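PDB 3ZRR: serine-pyruvate aminotransferase (AgxT) from Sulfolobus solfataricus, which probably catalyses the pyridoxal 5'-phosphate-dependent transfer of amino groups from serine to pyruvate and from alanine to glyoxylate. Local coordinates for residues 224-229 with 239-244; 163-168 with 187-192; 285-290 with 365-370; 302-307 with 334-339. All coordinates share one frame; numbering follows the deposited sequence.

Interaction 1: 224-229 with 239-244; sequences RNWLPV and AYFATP. With PXG (3-[O-phosphonopyridoxyl]--amino-benzoic acid), chain G.
The loop that one subunit lends to its neighbour's cofactor site is braced on helix 223-234 by Phe241, whose ring takes Asn225 on a face and presents an edge to Trp226. With CG anti to the backbone N (chi1 162°), the phenyl ring reaches back to the helix. Asn225 lays its CB over the middle of one face, 3.4 Å from the centroid of the Phe241 ring, in a CH-pi contact. The same phenyl then turns its CD2/CE2 edge onto the face of the Trp226 indole, a T-shaped pair with centroids of the Trp226 six-membered ring and the Phe241 ring 4.9 Å apart and planes at 86°. Trp226 NE1 donates to Tyr220 O and Asn225 ND2 to Tyr219 O, which fixes how both groups are turned. Further along, Trp226 CH2 packs on Ala242 CB at 3.9 Å, and Val229 CG2 meets Phe241 CB at 4.0 Å. An alanine in place of Trp226 would probably leave the Phe241 edge without its aromatic floor and allow the loop through Ala242 to shift. That matters because the flanking residues Tyr240 and Thr243 reach the bound pyridoxyl-aminobenzoate, which is also held by Gly63, Thr64, Thr138, Gln188 and Arg337 of the second subunit. The Tyr240 ring carries C12 of the ligand's benzoate ring over one face. Tyr240 OH donates to phosphate oxygen OP3 over 2.7 Å, and Thr243 grips that same oxygen twice, OG1 to OP3 at 2.7 Å and N to OP3 at 2.9 Å.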
# COMPACT_ATOMS: atom_id res chain seq x y z
N ARG A 224 -19.02 23.20 -18.59
CA ARG A 224 -19.45 24.31 -17.72
C ARG A 224 -19.62 23.88 -16.28
O ARG A 224 -19.30 24.62 -15.38
CB ARG A 224 -20.75 24.97 -18.20
CG ARG A 224 -20.58 25.72 -19.54
CD ARG A 224 -21.91 25.97 -20.23
NE ARG A 224 -21.67 26.52 -21.57
CZ ARG A 224 -21.38 25.78 -22.64
NH1 ARG A 224 -21.31 24.45 -22.56
NH2 ARG A 224 -21.17 26.38 -23.81
N ASN A 225 -20.14 22.67 -16.06
CA ASN A 225 -20.42 22.21 -14.71
C ASN A 225 -19.17 21.86 -13.92
O ASN A 225 -19.16 21.95 -12.69
CB ASN A 225 -21.41 21.04 -14.74
CG ASN A 225 -22.82 21.49 -15.15
OD1 ASN A 225 -23.22 22.60 -14.83
ND2 ASN A 225 -23.56 20.64 -15.85
N TRP A 226 -18.11 21.51 -14.64
CA TRP A 226 -16.81 21.19 -14.03
C TRP A 226 -15.90 22.41 -13.83
O TRP A 226 -15.06 22.39 -12.93
CB TRP A 226 -16.06 20.09 -14.81
CG TRP A 226 -16.77 18.80 -14.76
CD1 TRP A 226 -17.53 18.25 -15.74
CD2 TRP A 226 -16.85 17.90 -13.63
NE1 TRP A 226 -18.07 17.07 -15.31
CE2 TRP A 226 -17.67 16.81 -14.03
CE3 TRP A 226 -16.30 17.89 -12.34
CZ2 TRP A 226 -17.96 15.72 -13.18
CZ3 TRP A 226 -16.59 16.81 -11.48
CH2 TRP A 226 -17.42 15.73 -11.92
N LEU A 227 -16.08 23.45 -14.65
CA LEU A 227 -15.25 24.65 -14.55
C LEU A 227 -15.13 25.24 -13.14
O LEU A 227 -14.01 25.55 -12.72
CB LEU A 227 -15.73 25.74 -15.52
CG LEU A 227 -14.89 26.09 -16.74
CD1 LEU A 227 -15.49 27.29 -17.48
CD2 LEU A 227 -13.45 26.38 -16.36
N PRO A 228 -16.25 25.42 -12.40
CA PRO A 228 -16.04 26.00 -11.06
C PRO A 228 -15.18 25.11 -10.15
O PRO A 228 -14.48 25.63 -9.27
CB PRO A 228 -17.47 26.13 -10.50
CG PRO A 228 -18.40 26.04 -11.70
CD PRO A 228 -17.68 25.17 -12.68
N VAL A 229 -15.20 23.79 -10.36
CA VAL A 229 -14.39 22.88 -9.55
C VAL A 229 -12.91 23.09 -9.87
O VAL A 229 -12.10 23.19 -8.95
CB VAL A 229 -14.82 21.38 -9.74
CG1 VAL A 229 -13.99 20.47 -8.85
CG2 VAL A 229 -16.30 21.18 -9.42
N ALA A 239 -14.93 22.92 -4.31
CA ALA A 239 -16.25 23.22 -4.86
C ALA A 239 -16.87 21.92 -5.32
O ALA A 239 -16.16 20.95 -5.59
CB ALA A 239 -16.17 24.22 -5.99
N TYR A 240 -18.19 21.87 -5.34
CA TYR A 240 -18.86 20.61 -5.64
C TYR A 240 -19.72 20.74 -6.88
O TYR A 240 -20.58 21.60 -6.94
CB TYR A 240 -19.76 20.21 -4.46
CG TYR A 240 -20.57 18.99 -4.79
CD1 TYR A 240 -19.95 17.76 -4.98
CD2 TYR A 240 -21.97 19.06 -4.95
CE1 TYR A 240 -20.67 16.60 -5.29
CE2 TYR A 240 -22.71 17.90 -5.27
CZ TYR A 240 -22.05 16.68 -5.44
OH TYR A 240 -22.75 15.53 -5.75
N PHE A 241 -19.48 19.89 -7.87
CA PHE A 241 -20.49 19.66 -8.89
C PHE A 241 -21.00 18.22 -8.77
O PHE A 241 -22.18 17.99 -8.52
CB PHE A 241 -19.97 19.92 -10.31
CG PHE A 241 -20.83 19.27 -11.38
CD1 PHE A 241 -22.19 19.61 -11.49
CD2 PHE A 241 -20.31 18.30 -12.24
CE1 PHE A 241 -23.01 19.03 -12.45
CE2 PHE A 241 -21.13 17.68 -13.22
CZ PHE A 241 -22.48 18.05 -13.33
N ALA A 242 -20.09 17.26 -8.97
CA ALA A 242 -20.37 15.83 -8.76
C ALA A 242 -19.09 15.22 -8.20
O ALA A 242 -17.99 15.76 -8.42
CB ALA A 242 -20.78 15.13 -10.07
N THR A 243 -19.21 14.15 -7.44
CA THR A 243 -18.04 13.57 -6.77
C THR A 243 -17.05 13.07 -7.84
O THR A 243 -17.43 12.29 -8.70
CB THR A 243 -18.43 12.41 -5.81
OG1 THR A 243 -19.34 12.91 -4.81
CG2 THR A 243 -17.19 11.79 -5.13
N PRO A 244 -15.78 13.54 -7.80
CA PRO A 244 -14.81 13.00 -8.75
C PRO A 244 -14.14 11.72 -8.23
O PRO A 244 -14.31 11.38 -7.07
CB PRO A 244 -13.80 14.14 -8.86
CG PRO A 244 -13.76 14.69 -7.48
CD PRO A 244 -15.19 14.61 -6.97
N1 PXG G . -27.92 11.44 -4.78
C2 PXG G . -27.67 11.47 -3.45
C2A PXG G . -28.79 11.08 -2.51
C3 PXG G . -26.39 11.83 -2.97
O3 PXG G . -26.14 11.83 -1.62
C5 PXG G . -25.68 12.13 -5.23
C6 PXG G . -26.97 11.77 -5.66
C5A PXG G . -24.65 12.49 -6.28
OP4 PXG G . -23.58 11.54 -6.27
P PXG G . -22.14 11.90 -6.93
OP1 PXG G . -22.38 12.28 -8.36
OP2 PXG G . -21.46 10.57 -6.72
OP3 PXG G . -21.60 13.10 -6.20
C4 PXG G . -25.38 12.17 -3.87
C4A PXG G . -23.97 12.55 -3.43
C7 PXG G . -22.69 16.41 1.26
C8 PXG G . -22.39 15.79 -0.08
O2 PXG G . -22.60 17.65 1.36
C9 PXG G . -23.24 14.79 -0.55
C10 PXG G . -23.02 14.17 -1.78
C11 PXG G . -21.93 14.57 -2.56
C12 PXG G . -21.08 15.58 -2.11
C13 PXG G . -21.31 16.19 -0.87
O8 PXG G . -23.00 15.66 2.24
N9 PXG G . -23.90 13.18 -2.12

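Interaction 2: 163-168 with 187-192. With PXG (3-[O-phosphonopyridoxyl]--amino-benzoic acid), chain C.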
# COMPACT_ATOMS: atom_id res chain seq x y z
N ASP A 163 -7.56 14.52 -30.28
CA ASP A 163 -7.49 13.36 -29.38
C ASP A 163 -6.02 12.92 -29.23
O ASP A 163 -5.44 12.35 -30.15
CB ASP A 163 -8.39 12.23 -29.93
CG ASP A 163 -8.18 10.90 -29.23
OD1 ASP A 163 -7.42 10.81 -28.22
OD2 ASP A 163 -8.81 9.93 -29.73
N GLY A 164 -5.44 13.20 -28.06
CA GLY A 164 -4.05 12.84 -27.73
C GLY A 164 -3.96 11.72 -26.69
O GLY A 164 -2.96 11.61 -25.96
N VAL A 165 -5.00 10.89 -26.59
CA VAL A 165 -4.99 9.78 -25.63
C VAL A 165 -3.69 8.94 -25.74
O VAL A 165 -3.07 8.63 -24.71
CB VAL A 165 -6.24 8.89 -25.73
CG1 VAL A 165 -6.07 7.58 -24.93
CG2 VAL A 165 -7.50 9.64 -25.22
N SER A 166 -3.26 8.61 -26.96
CA SER A 166 -2.03 7.83 -27.16
C SER A 166 -0.83 8.68 -27.57
O SER A 166 0.12 8.14 -28.17
CB SER A 166 -2.24 6.76 -28.24
OG SER A 166 -3.09 5.75 -27.80
N SER A 167 -0.83 9.98 -27.26
CA SER A 167 0.30 10.81 -27.62
C SER A 167 0.79 11.70 -26.49
O SER A 167 1.99 11.95 -26.38
CB SER A 167 -0.04 11.69 -28.82
OG SER A 167 -1.01 12.65 -28.45
N VAL A 168 -0.13 12.21 -25.67
CA VAL A 168 0.23 13.18 -24.66
C VAL A 168 1.07 12.50 -23.61
O VAL A 168 0.70 11.40 -23.11
CB VAL A 168 -1.01 13.87 -24.02
CG1 VAL A 168 -0.58 14.71 -22.82
CG2 VAL A 168 -1.75 14.71 -25.08
N SER A 187 -6.12 9.32 -18.34
CA SER A 187 -5.09 9.14 -17.31
C SER A 187 -4.25 7.87 -17.50
O SER A 187 -3.12 7.81 -17.02
CB SER A 187 -5.71 9.19 -15.91
OG SER A 187 -6.78 8.27 -15.80
N GLN A 188 -4.78 6.88 -18.22
CA GLN A 188 -4.19 5.53 -18.17
C GLN A 188 -3.26 5.15 -19.32
O GLN A 188 -2.80 4.03 -19.36
CB GLN A 188 -5.28 4.45 -18.01
CG GLN A 188 -6.05 4.03 -19.30
CD GLN A 188 -7.09 5.08 -19.74
OE1 GLN A 188 -7.35 6.06 -19.04
NE2 GLN A 188 -7.68 4.86 -20.91
N LYS A 189 -2.99 6.08 -20.25
CA LYS A 189 -2.19 5.68 -21.42
C LYS A 189 -0.75 6.21 -21.30
O LYS A 189 -0.03 5.83 -20.37
CB LYS A 189 -2.90 6.04 -22.74
CG LYS A 189 -4.13 5.16 -23.04
CD LYS A 189 -3.72 3.72 -23.33
CE LYS A 189 -4.85 2.70 -23.16
NZ LYS A 189 -4.36 1.31 -23.49
N ALA A 190 -0.36 7.13 -22.19
CA ALA A 190 1.02 7.63 -22.22
C ALA A 190 1.39 8.43 -20.96
O ALA A 190 2.57 8.60 -20.68
CB ALA A 190 1.32 8.42 -23.50
N LEU A 191 0.38 8.86 -20.18
CA LEU A 191 0.66 9.44 -18.86
C LEU A 191 0.99 8.37 -17.80
O LEU A 191 1.62 8.69 -16.79
CB LEU A 191 -0.49 10.33 -18.37
CG LEU A 191 -0.77 11.59 -19.24
CD1 LEU A 191 -2.00 12.31 -18.72
CD2 LEU A 191 0.45 12.52 -19.29
N GLY A 192 0.54 7.14 -18.02
CA GLY A 192 0.89 6.00 -17.14
C GLY A 192 0.34 6.00 -15.74
O GLY A 192 0.93 5.42 -14.84
N1 PXG C . -8.80 7.80 -28.26
C2 PXG C . -7.71 7.01 -28.37
C2A PXG C . -6.62 7.38 -29.36
C3 PXG C . -7.58 5.88 -27.55
O3 PXG C . -6.47 5.12 -27.67
C5 PXG C . -9.69 6.38 -26.54
C6 PXG C . -9.79 7.52 -27.37
C5A PXG C . -10.83 6.06 -25.55
OP4 PXG C . -10.30 6.20 -24.23
P PXG C . -11.08 5.59 -22.99
OP1 PXG C . -10.24 6.05 -21.83
OP2 PXG C . -11.13 4.09 -23.25
OP3 PXG C . -12.44 6.24 -23.13
C4 PXG C . -8.57 5.56 -26.63
C4A PXG C . -8.47 4.35 -25.71
C7 PXG C . -6.87 -1.30 -27.46
C8 PXG C . -7.45 -0.26 -26.56
O2 PXG C . -7.63 -2.15 -27.99
C9 PXG C . -7.16 1.10 -26.75
C10 PXG C . -7.72 2.06 -25.91
C11 PXG C . -8.56 1.63 -24.87
C12 PXG C . -8.84 0.28 -24.67
C13 PXG C . -8.28 -0.67 -25.52
O8 PXG C . -5.62 -1.30 -27.63
N9 PXG C . -7.46 3.38 -26.08
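Val168, Lys189 and Val165 carry the contact between two loops at the C-terminal ends of strands 157-163 and 182-186, on the floor of the cofactor pocket. Val168 works mainly through its carbonyl: its O sits 3.1 Å from Ala190 CB, while its CG1 touches Leu191 CD2 at 4.3 Å. The backbone behind it is tied down at Gly164 O, which accepts from the N of both Ser167 and Val168; across from it, residues 189-192 form a type I turn closed by Gly192 N on Lys189 O. Lys189 starts toward the other loop, CB lying 3.3 Å from Val165 O and CG 3.6 Å from Val165 CG1, and then a bend at chi2 (-67°) steers the rest of the chain toward the ligand. Its CE passes 4.0 Å from N9 of the pyridoxyl-aminobenzoate. Val165 lies between, its CB and both methyls spread over one face of the pyridine ring, with CG1 3.5 Å from C3, and Lys189 CE comes from that same side. Asp163 accepts Val165 N through OD1 in an Asx turn, leaving OD2 to approach ring nitrogen N1 at 2.6 Å. Gln188 NE2 donates to phosphate oxygen OP1, and Ser166 OG is hydrogen-bonded to Thr138 OG1. A lysine that follows a strand and lies beside a flat cofactor backed by valine, with an aspartate at its ring nitrogen, is consistent with the Schiff-base site of class-V aminotransferases; here N9 belongs to the ligand itself, and Lys189 carries no covalent link to it.

Interaction 3: 285-290 with 365-370. With CA (calcium ion), chain F.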
# COMPACT_ATOMS: atom_id res chain seq x y z
N LEU A 285 14.13 -8.57 -38.10
CA LEU A 285 13.49 -9.89 -38.17
C LEU A 285 12.81 -10.12 -39.51
O LEU A 285 12.43 -11.25 -39.82
CB LEU A 285 12.48 -10.09 -37.03
CG LEU A 285 13.12 -10.11 -35.64
CD1 LEU A 285 12.11 -9.89 -34.55
CD2 LEU A 285 13.87 -11.43 -35.43
N GLY A 286 12.68 -9.05 -40.30
CA GLY A 286 11.98 -9.10 -41.57
C GLY A 286 10.48 -8.95 -41.38
O GLY A 286 9.69 -9.34 -42.26
N LEU A 287 10.06 -8.41 -40.24
CA LEU A 287 8.64 -8.20 -39.99
C LEU A 287 8.21 -6.86 -40.54
O LEU A 287 8.96 -5.86 -40.47
CB LEU A 287 8.31 -8.29 -38.50
CG LEU A 287 8.50 -9.70 -37.93
CD1 LEU A 287 8.50 -9.65 -36.38
CD2 LEU A 287 7.49 -10.72 -38.47
N GLU A 288 7.00 -6.84 -41.11
CA GLU A 288 6.46 -5.62 -41.69
C GLU A 288 5.60 -4.88 -40.66
O GLU A 288 4.84 -5.49 -39.89
CB GLU A 288 5.61 -6.00 -42.89
CG GLU A 288 5.18 -4.83 -43.76
CD GLU A 288 4.30 -5.30 -44.92
OE1 GLU A 288 4.32 -6.52 -45.21
OE2 GLU A 288 3.61 -4.47 -45.55
N ILE A 289 5.74 -3.55 -40.65
CA ILE A 289 4.99 -2.67 -39.76
C ILE A 289 3.63 -2.30 -40.40
O ILE A 289 3.54 -2.19 -41.62
CB ILE A 289 5.86 -1.44 -39.38
CG1 ILE A 289 6.95 -1.90 -38.41
CG2 ILE A 289 5.03 -0.33 -38.73
CD1 ILE A 289 8.08 -0.92 -38.23
N VAL A 290 2.57 -2.17 -39.61
CA VAL A 290 1.23 -1.86 -40.16
C VAL A 290 1.17 -0.43 -40.75
O VAL A 290 0.69 -0.26 -41.88
CB VAL A 290 0.09 -2.08 -39.14
CG1 VAL A 290 -1.22 -1.53 -39.66
CG2 VAL A 290 -0.10 -3.55 -38.88
N GLU A 365 6.55 -18.50 -37.78
CA GLU A 365 6.52 -17.28 -38.57
C GLU A 365 7.93 -17.07 -39.06
O GLU A 365 8.87 -17.06 -38.26
CB GLU A 365 6.04 -16.09 -37.73
CG GLU A 365 6.10 -14.72 -38.45
CD GLU A 365 4.98 -14.51 -39.51
OE1 GLU A 365 3.96 -15.23 -39.47
OE2 GLU A 365 5.14 -13.62 -40.37
N PRO A 366 8.11 -16.96 -40.40
CA PRO A 366 9.47 -16.79 -40.92
C PRO A 366 10.08 -15.49 -40.38
O PRO A 366 9.55 -14.40 -40.62
CB PRO A 366 9.26 -16.70 -42.45
CG PRO A 366 7.88 -17.30 -42.70
CD PRO A 366 7.09 -16.98 -41.47
N ILE A 367 11.17 -15.64 -39.63
CA ILE A 367 11.94 -14.53 -39.08
C ILE A 367 13.43 -14.86 -39.09
O ILE A 367 13.81 -16.02 -39.16
CB ILE A 367 11.52 -14.20 -37.61
CG1 ILE A 367 11.54 -15.45 -36.72
CG2 ILE A 367 10.16 -13.50 -37.55
CD1 ILE A 367 11.73 -15.15 -35.21
N ARG A 368 14.26 -13.84 -38.98
CA ARG A 368 15.71 -14.03 -38.84
C ARG A 368 16.04 -14.13 -37.36
O ARG A 368 16.45 -13.14 -36.74
CB ARG A 368 16.47 -12.88 -39.52
CG ARG A 368 16.18 -12.77 -41.02
CD ARG A 368 16.69 -11.49 -41.67
NE ARG A 368 15.80 -11.12 -42.78
CZ ARG A 368 15.50 -9.87 -43.14
NH1 ARG A 368 16.00 -8.83 -42.51
NH2 ARG A 368 14.66 -9.67 -44.15
N PHE A 369 15.87 -15.32 -36.78
CA PHE A 369 16.09 -15.50 -35.33
C PHE A 369 17.43 -14.92 -34.91
O PHE A 369 18.42 -15.06 -35.62
CB PHE A 369 15.97 -16.97 -34.93
CG PHE A 369 15.84 -17.20 -33.44
CD1 PHE A 369 14.66 -16.86 -32.76
CD2 PHE A 369 16.88 -17.78 -32.72
CE1 PHE A 369 14.54 -17.08 -31.36
CE2 PHE A 369 16.77 -18.01 -31.33
CZ PHE A 369 15.60 -17.66 -30.65
N GLY A 370 17.46 -14.26 -33.75
CA GLY A 370 18.68 -13.64 -33.22
C GLY A 370 18.91 -12.20 -33.66
O GLY A 370 19.45 -11.39 -32.89
CA CA F . 2.16 -6.04 -46.93
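Leu285 O is the meeting point of the two segments, taking the backbone N of Arg368 at 3.3 Å from a donor tilted 32° out of its carbonyl plane and, alongside, a CA-H contact from Ile367 at 3.4 Å. Around this pair the packing is aliphatic: Ile367 CG2 lies 4.2 Å from Leu285 CB and 4.0 Å from Leu287 CD2, with the side chains of Leu287 and Ile367 crossing at a slant. Arg368 has two conformers; in one of them its guanidinium lies with a face over Gly286 CA, a doubtful contact. Gly286, at positive phi, ends helix 264-284 in a Schellman motif, which turns the chain into strand 288-289. There Glu288, extended beyond CG, clasps a calcium ion with both oxygens, OE2 at 2.5 Å and OE1 at 2.8 Å from the metal. On the other segment Glu365 OE1 accepts the backbone N of Val308 and Ala309, holding the start of this loop. The contact thus joins the end of helix 264-284 to the link between helices 346-363 and 371-381, with Leu360 packing against Leu287 and strand 301-305 alongside strand 288-289.

Interaction 4: 302-307 with 334-339. With PXG (3-[O-phosphonopyridoxyl]--amino-benzoic acid), chain C.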
# COMPACT_ATOMS: atom_id res chain seq x y z
N THR A 302 2.91 0.15 -32.18
CA THR A 302 3.42 -0.40 -33.43
C THR A 302 2.64 -1.64 -33.76
O THR A 302 2.50 -2.54 -32.93
CB THR A 302 4.93 -0.73 -33.34
OG1 THR A 302 5.65 0.45 -32.94
CG2 THR A 302 5.47 -1.15 -34.71
N GLY A 303 2.10 -1.68 -34.98
CA GLY A 303 1.40 -2.86 -35.46
C GLY A 303 2.37 -3.75 -36.21
O GLY A 303 3.21 -3.27 -36.97
N VAL A 304 2.26 -5.05 -35.98
CA VAL A 304 3.22 -6.02 -36.50
C VAL A 304 2.45 -7.02 -37.35
O VAL A 304 1.62 -7.76 -36.84
CB VAL A 304 3.95 -6.75 -35.35
CG1 VAL A 304 4.98 -7.72 -35.90
CG2 VAL A 304 4.66 -5.73 -34.41
N ILE A 305 2.72 -7.00 -38.65
CA ILE A 305 2.05 -7.92 -39.58
C ILE A 305 2.64 -9.33 -39.52
O ILE A 305 3.85 -9.51 -39.53
CB ILE A 305 2.12 -7.38 -41.02
CG1 ILE A 305 1.21 -6.16 -41.15
CG2 ILE A 305 1.70 -8.46 -42.05
CD1 ILE A 305 1.55 -5.27 -42.33
N LEU A 306 1.75 -10.31 -39.44
CA LEU A 306 2.12 -11.71 -39.49
C LEU A 306 1.67 -12.30 -40.83
O LEU A 306 0.54 -12.06 -41.27
CB LEU A 306 1.53 -12.48 -38.31
CG LEU A 306 2.01 -12.00 -36.92
CD1 LEU A 306 1.27 -12.69 -35.81
CD2 LEU A 306 3.50 -12.19 -36.73
N LYS A 307 2.56 -13.03 -41.49
CA LYS A 307 2.26 -13.66 -42.78
C LYS A 307 1.75 -15.08 -42.61
O LYS A 307 1.00 -15.58 -43.45
CB LYS A 307 3.49 -13.66 -43.69
CG LYS A 307 4.14 -12.31 -43.97
CD LYS A 307 3.18 -11.30 -44.60
CE LYS A 307 3.95 -10.13 -45.25
NZ LYS A 307 4.66 -9.22 -44.29
N LYS A 334 -3.49 -8.55 -41.06
CA LYS A 334 -3.36 -9.60 -40.06
C LYS A 334 -2.17 -9.21 -39.18
O LYS A 334 -1.02 -9.21 -39.64
CB LYS A 334 -3.14 -10.95 -40.73
CG LYS A 334 -3.31 -12.12 -39.83
CD LYS A 334 -3.41 -13.41 -40.62
CE LYS A 334 -4.06 -14.51 -39.80
NZ LYS A 334 -4.02 -15.81 -40.51
N TYR A 335 -2.46 -8.85 -37.93
CA TYR A 335 -1.44 -8.29 -37.06
C TYR A 335 -1.79 -8.30 -35.58
O TYR A 335 -2.92 -8.54 -35.20
CB TYR A 335 -1.12 -6.84 -37.49
CG TYR A 335 -2.22 -5.81 -37.22
CD1 TYR A 335 -3.44 -5.86 -37.90
CD2 TYR A 335 -2.01 -4.77 -36.33
CE1 TYR A 335 -4.44 -4.88 -37.69
CE2 TYR A 335 -2.99 -3.78 -36.11
CZ TYR A 335 -4.20 -3.86 -36.79
OH TYR A 335 -5.16 -2.91 -36.56
N PHE A 336 -0.77 -8.03 -34.76
CA PHE A 336 -0.96 -7.70 -33.35
C PHE A 336 -0.23 -6.38 -33.15
O PHE A 336 0.47 -5.92 -34.03
CB PHE A 336 -0.43 -8.80 -32.42
CG PHE A 336 1.10 -8.95 -32.43
CD1 PHE A 336 1.74 -9.71 -33.43
CD2 PHE A 336 1.88 -8.36 -31.42
CE1 PHE A 336 3.12 -9.86 -33.45
CE2 PHE A 336 3.27 -8.50 -31.43
CZ PHE A 336 3.89 -9.27 -32.44
N ARG A 337 -0.42 -5.76 -31.99
CA ARG A 337 0.17 -4.46 -31.72
C ARG A 337 1.04 -4.51 -30.47
O ARG A 337 0.76 -5.27 -29.55
CB ARG A 337 -0.93 -3.41 -31.54
CG ARG A 337 -1.61 -3.04 -32.83
CD ARG A 337 -2.73 -2.02 -32.61
NE ARG A 337 -3.80 -2.63 -31.83
CZ ARG A 337 -4.23 -2.18 -30.66
NH1 ARG A 337 -3.69 -1.09 -30.14
NH2 ARG A 337 -5.19 -2.83 -30.03
N ILE A 338 2.08 -3.68 -30.45
CA ILE A 338 2.93 -3.52 -29.28
C ILE A 338 2.67 -2.15 -28.72
O ILE A 338 2.82 -1.15 -29.42
CB ILE A 338 4.43 -3.63 -29.65
CG1 ILE A 338 4.72 -4.97 -30.35
CG2 ILE A 338 5.30 -3.43 -28.43
CD1 ILE A 338 6.06 -4.96 -31.07
N GLY A 339 2.27 -2.10 -27.44
CA GLY A 339 2.18 -0.84 -26.73
C GLY A 339 3.53 -0.57 -26.09
O GLY A 339 4.09 -1.46 -25.45
N1 PXG C . -8.80 7.80 -28.26
C2 PXG C . -7.71 7.01 -28.37
C2A PXG C . -6.62 7.38 -29.36
C3 PXG C . -7.58 5.88 -27.55
O3 PXG C . -6.47 5.12 -27.67
C5 PXG C . -9.69 6.38 -26.54
C6 PXG C . -9.79 7.52 -27.37
C5A PXG C . -10.83 6.06 -25.55
OP4 PXG C . -10.30 6.20 -24.23
P PXG C . -11.08 5.59 -22.99
OP1 PXG C . -10.24 6.05 -21.83
OP2 PXG C . -11.13 4.09 -23.25
OP3 PXG C . -12.44 6.24 -23.13
C4 PXG C . -8.57 5.56 -26.63
C4A PXG C . -8.47 4.35 -25.71
C7 PXG C . -6.87 -1.30 -27.46
C8 PXG C . -7.45 -0.26 -26.56
O2 PXG C . -7.63 -2.15 -27.99
C9 PXG C . -7.16 1.10 -26.75
C10 PXG C . -7.72 2.06 -25.91
C11 PXG C . -8.56 1.63 -24.87
C12 PXG C . -8.84 0.28 -24.67
C13 PXG C . -8.28 -0.67 -25.52
O8 PXG C . -5.62 -1.30 -27.63
N9 PXG C . -7.46 3.38 -26.08
O HOH W 1 -1.94 -15.77 -42.31
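Thr302 and Ile338 exchange backbone bonds, N to O at 3.1 Å from Thr302 and 2.8 Å from Ile338, opening an antiparallel pairing of strands 301-305 and 335-339. Val304 and Phe336 form the next hydrogen-bonded pair, Val304 N meeting Phe336 O almost head-on at 2.8 Å and Phe336 N returning to Val304 O at 3.2 Å, and Leu306 N closes the run on Lys334 O. Beyond it a water receives from Lys334 NZ and gives to Lys307 O. The Phe336 ring takes Val304 CB over one face, 4.0 Å from its centroid, and Leu306 CD1 at its edge. Arg337 leaves from the face it shares with Tyr335: bent at chi3 (-66°), its guanidinium meets ligand oxygen O8 edge-on and in plane, NH2 at 2.9 Å and NH1 at 3.2 Å, while NE donates to Pro327 O. A leucine in place of Arg337 would probably leave the ligand's benzoate carboxylate without this charged partner and Pro327 O without its donor. Tyr335 OH is hydrogen-bonded to Ser139 O, and Thr302 OG1 to His340 NE2. The pair forms the middle of a four-stranded sheet between strands 288-289 and 325-327; helices 264-284, 311-316 and 346-363 pack on the Val304, Phe336 and Ile338 face.

How the interactions relate
From the N terminus, interaction 2 closes first, bridging loops that leave two neighbouring strands of the large mixed sheet. Interaction 1 follows in series as a short closure in which the loop after helix 223-234 folds back onto it, its centre about 23 Å from that of interaction 2; the two serve different ligand copies, since residues 239-244 reach into another subunit's site. Interaction 3 then opens a long loop, closed only at 365-370, and interaction 4 is nested within it. These last two touch: Glu365 OE2 meets Lys307 N, and Glu288 forms a salt bridge with Lys307 NZ, in addition to sharing one small antiparallel sheet. Interactions 2 and 4 approach the same ligand from separate sheets.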